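PDB 5LXZ: secreted protein from Streptomyces lividans TK24, which is a copper-binding metalloradical protein of the AA5 family, probably an oxidase related to galactose oxidase. Local coordinates for residues A[458-463]-A[546-551]. The protein carries 1 engineered substitution. Sequence-based numbering, arbitrary orientation. Where two conformers were deposited one is given.
Sequences RNYHSG and STHVTD. With CU (copper (II) ion), chain B.
The mononuclear copper site of this galactose oxidase-like protein joins the two segments, as H461 and H548 both bind the copper(II) ion through NE2, at 2.0 Å and 2.1 Å. The two imidazoles converge on the metal as neighbours, with the edge of H461 toward the face of H548 in an offset edge-to-face pair, planes at 79°. Histidine suits both places: one ring nitrogen binds the metal while the other gives a hydrogen bond that fixes the ring's rotation. ND1 of H548 donates to T547 OG1 (2.8 Å), close to the ring plane, and ND1 of H461 hydrogen-bonds to the carboxylate of D478. With CG of Y460 anti to the backbone N (chi1 -174°), H461 CD2 sits over the centre of the Y460 ring; Y460 OH, also part of the site, stands at a long 2.8 Å from copper and hydrogen-bonds to Y248 OH. Farther from the copper, two waters link the segments: S462 O accepts hydrogen bonds from both; one accepts from H548 N, the other from V549 N while pairing with S546 OG. G463 leaves room for S546 OG, 3.7 Å from its CA. Y248 and a third water are the closer oxygen ligands, in the two-histidine, two-tyrosine arrangement characteristic of AA5 copper-radical enzymes.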
ATOM      1  N   ARG A 458       0.271  12.012 -10.519  0.50  8.30           N
ATOM      2  CA  ARG A 458      -0.179  10.859  -9.704  0.50  8.09           C
ATOM      3  C   ARG A 458       0.082  11.128  -8.224  0.50  8.07           C
ATOM      4  O   ARG A 458       1.232  11.216  -7.820  0.50  8.70           O
ATOM      5  CB  ARG A 458       0.505   9.565 -10.180  0.50  8.13           C
ATOM      6  CG  ARG A 458      -0.238   8.895 -11.370  0.50  8.21           C
ATOM      7  CD  ARG A 458       0.412   7.634 -11.848  0.50  8.34           C
ATOM      8  NE  ARG A 458       1.629   7.948 -12.548  0.50  7.96           N
ATOM      9  CZ  ARG A 458       1.686   8.291 -13.828  0.50  7.96           C
ATOM     10  NH1 ARG A 458       2.865   8.533 -14.350  0.50  7.71           N
ATOM     11  NH2 ARG A 458       0.579   8.396 -14.573  0.50  8.08           N
ATOM     12  N   ASN A 459      -0.982  11.279  -7.431  1.00  7.33           N
ATOM     13  CA  ASN A 459      -0.867  11.517  -5.991  1.00  7.50           C
ATOM     14  C   ASN A 459      -1.528  10.353  -5.267  1.00  7.13           C
ATOM     15  O   ASN A 459      -1.127   9.209  -5.521  1.00  6.83           O
ATOM     16  CB  ASN A 459      -1.230  12.967  -5.563  1.00  7.67           C
ATOM     17  CG  ASN A 459      -2.687  13.362  -5.805  1.00  7.81           C
ATOM     18  OD1 ASN A 459      -3.596  12.997  -5.050  1.00  7.75           O
ATOM     19  ND2 ASN A 459      -2.917  14.159  -6.863  1.00  7.34           N
ATOM     20  N   TYR A 460      -2.471  10.621  -4.386  1.00  6.96           N
ATOM     21  CA  TYR A 460      -3.239   9.586  -3.658  1.00  7.09           C
ATOM     22  C   TYR A 460      -3.891   8.620  -4.606  1.00  7.15           C
ATOM     23  O   TYR A 460      -4.311   8.992  -5.699  1.00  7.37           O
ATOM     24  CB  TYR A 460      -4.315  10.343  -2.875  1.00  7.58           C
ATOM     25  CG  TYR A 460      -5.167   9.586  -1.936  1.00  9.05           C
ATOM     26  CD1 TYR A 460      -4.583   8.782  -0.988  1.00 10.48           C
ATOM     27  CD2 TYR A 460      -6.534   9.757  -1.944  1.00  9.78           C
ATOM     28  CE1 TYR A 460      -5.367   8.132  -0.055  1.00 12.78           C
ATOM     29  CE2 TYR A 460      -7.337   9.086  -1.009  1.00 11.43           C
ATOM     30  CZ  TYR A 460      -6.717   8.287  -0.097  1.00 12.75           C
ATOM     31  OH  TYR A 460      -7.493   7.618   0.836  1.00 19.36           O
ATOM     32  N   HIS A 461      -3.944   7.338  -4.219  1.00  6.41           N
ATOM     33  CA  HIS A 461      -4.635   6.322  -5.012  1.00  7.16           C
ATOM     34  C   HIS A 461      -4.013   6.122  -6.379  1.00  6.44           C
ATOM     35  O   HIS A 461      -4.753   5.992  -7.365  1.00  6.45           O
ATOM     36  CB  HIS A 461      -6.121   6.630  -5.134  1.00  8.16           C
ATOM     37  CG  HIS A 461      -6.896   6.412  -3.875  1.00  8.62           C
ATOM     38  ND1 HIS A 461      -8.156   6.927  -3.682  1.00  9.78           N
ATOM     39  CD2 HIS A 461      -6.613   5.682  -2.768  1.00  9.02           C
ATOM     40  CE1 HIS A 461      -8.612   6.556  -2.506  1.00 10.11           C
ATOM     41  NE2 HIS A 461      -7.705   5.793  -1.936  1.00  9.78           N
ATOM     42  N   SER A 462      -2.688   6.029  -6.413  1.00  6.61           N
ATOM     43  CA  SER A 462      -1.916   5.748  -7.618  1.00  6.24           C
ATOM     44  C   SER A 462      -1.086   4.511  -7.428  1.00  6.00           C
ATOM     45  O   SER A 462      -1.104   3.860  -6.338  1.00  6.38           O
ATOM     46  CB  SER A 462      -0.998   6.925  -7.961  1.00  6.45           C
ATOM     47  OG  SER A 462      -1.712   8.124  -8.053  1.00  7.03           O
ATOM     48  N   GLY A 463      -0.363   4.119  -8.489  1.00  5.60           N
ATOM     49  CA  GLY A 463       0.598   3.059  -8.335  1.00  5.80           C
ATOM     50  C   GLY A 463       1.313   2.767  -9.625  1.00  6.13           C
ATOM     51  O   GLY A 463       1.064   3.439 -10.626  1.00  6.19           O
ATOM     52  N   SER A 546       0.195  -3.413  -6.096  1.00  7.79           N
ATOM     53  CA  SER A 546       0.443  -2.082  -5.645  1.00  7.96           C
ATOM     54  C   SER A 546      -0.857  -1.379  -5.290  1.00  7.57           C
ATOM     55  O   SER A 546      -1.783  -1.338  -6.102  1.00  7.06           O
ATOM     56  CB  SER A 546       1.155  -1.332  -6.768  1.00  8.43           C
ATOM     57  OG  SER A 546       1.477   0.019  -6.400  1.00  9.10           O
ATOM     58  N   THR A 547      -0.878  -0.732  -4.136  1.00  6.99           N
ATOM     59  CA  THR A 547      -1.961   0.164  -3.745  1.00  7.10           C
ATOM     60  C   THR A 547      -1.488   1.050  -2.612  1.00  6.63           C
ATOM     61  O   THR A 547      -0.648   0.654  -1.836  1.00  6.86           O
ATOM     62  CB  THR A 547      -3.232  -0.586  -3.258  1.00  7.30           C
ATOM     63  OG1 THR A 547      -4.346   0.309  -3.222  1.00  7.58           O
ATOM     64  CG2 THR A 547      -3.087  -1.235  -1.845  1.00  8.02           C
ATOM     65  N   HIS A 548      -1.998   2.273  -2.573  1.00  6.28           N
ATOM     66  CA  HIS A 548      -1.722   3.198  -1.501  1.00  6.19           C
ATOM     67  C   HIS A 548      -0.256   3.249  -1.145  1.00  6.07           C
ATOM     68  O   HIS A 548       0.108   3.230   0.018  1.00  6.60           O
ATOM     69  CB  HIS A 548      -2.572   2.873  -0.250  1.00  6.55           C
ATOM     70  CG  HIS A 548      -4.044   3.047  -0.424  1.00  6.64           C
ATOM     71  ND1 HIS A 548      -4.822   2.212  -1.175  1.00  7.17           N
ATOM     72  CD2 HIS A 548      -4.905   3.932   0.147  1.00  7.37           C
ATOM     73  CE1 HIS A 548      -6.083   2.534  -1.048  1.00  7.23           C
ATOM     74  NE2 HIS A 548      -6.149   3.601  -0.273  1.00  7.28           N
ATOM     75  N   VAL A 549       0.607   3.410  -2.153  1.00  6.03           N
ATOM     76  CA  VAL A 549       2.015   3.626  -1.944  1.00  6.33           C
ATOM     77  C   VAL A 549       2.707   2.428  -1.282  1.00  6.81           C
ATOM     78  O   VAL A 549       3.757   2.585  -0.651  1.00  7.50           O
ATOM     79  CB  VAL A 549       2.333   4.935  -1.150  1.00  6.09           C
ATOM     80  CG1 VAL A 549       3.663   5.498  -1.615  1.00  6.22           C
ATOM     81  CG2 VAL A 549       1.262   6.003  -1.322  1.00  6.10           C
ATOM     82  N   THR A 550       2.112   1.245  -1.446  1.00  7.55           N
ATOM     83  CA  THR A 550       2.500   0.059  -0.699  1.00  8.31           C
ATOM     84  C   THR A 550       2.567  -1.111  -1.671  1.00  9.15           C
ATOM     85  O   THR A 550       1.578  -1.391  -2.356  1.00 10.25           O
ATOM     86  CB  THR A 550       1.463  -0.232   0.412  1.00  8.46           C
ATOM     87  OG1 THR A 550       1.297   0.951   1.201  1.00  8.38           O
ATOM     88  CG2 THR A 550       1.918  -1.369   1.357  1.00  9.21           C
ATOM     89  N   ASP A 551       3.669  -1.834  -1.652  1.00  8.67           N
ATOM     90  CA  ASP A 551       3.839  -3.033  -2.466  1.00  8.88           C
ATOM     91  C   ASP A 551       4.785  -3.953  -1.743  1.00  8.61           C
ATOM     92  O   ASP A 551       5.985  -3.797  -1.795  1.00  8.56           O
ATOM     93  CB  ASP A 551       4.372  -2.608  -3.821  1.00  9.62           C
ATOM     94  CG  ASP A 551       4.572  -3.727  -4.788  1.00 11.92           C
ATOM     95  OD1 ASP A 551       4.434  -4.928  -4.455  1.00 12.18           O
ATOM     96  OD2 ASP A 551       4.878  -3.333  -5.960  1.00 12.97           O
TER
HETATM   97 CU    CU B 701      -7.697   4.966  -0.087  0.70  8.81          CU
HETATM   98  O   HOH W   1      -3.443   3.275  -4.831  1.00  5.59           O
HETATM   99  O   HOH W   2       0.526   2.235  -4.882  1.00  7.50           O
HETATM  100  O   HOH W   3      -9.581   5.840   0.592  0.70 16.96           O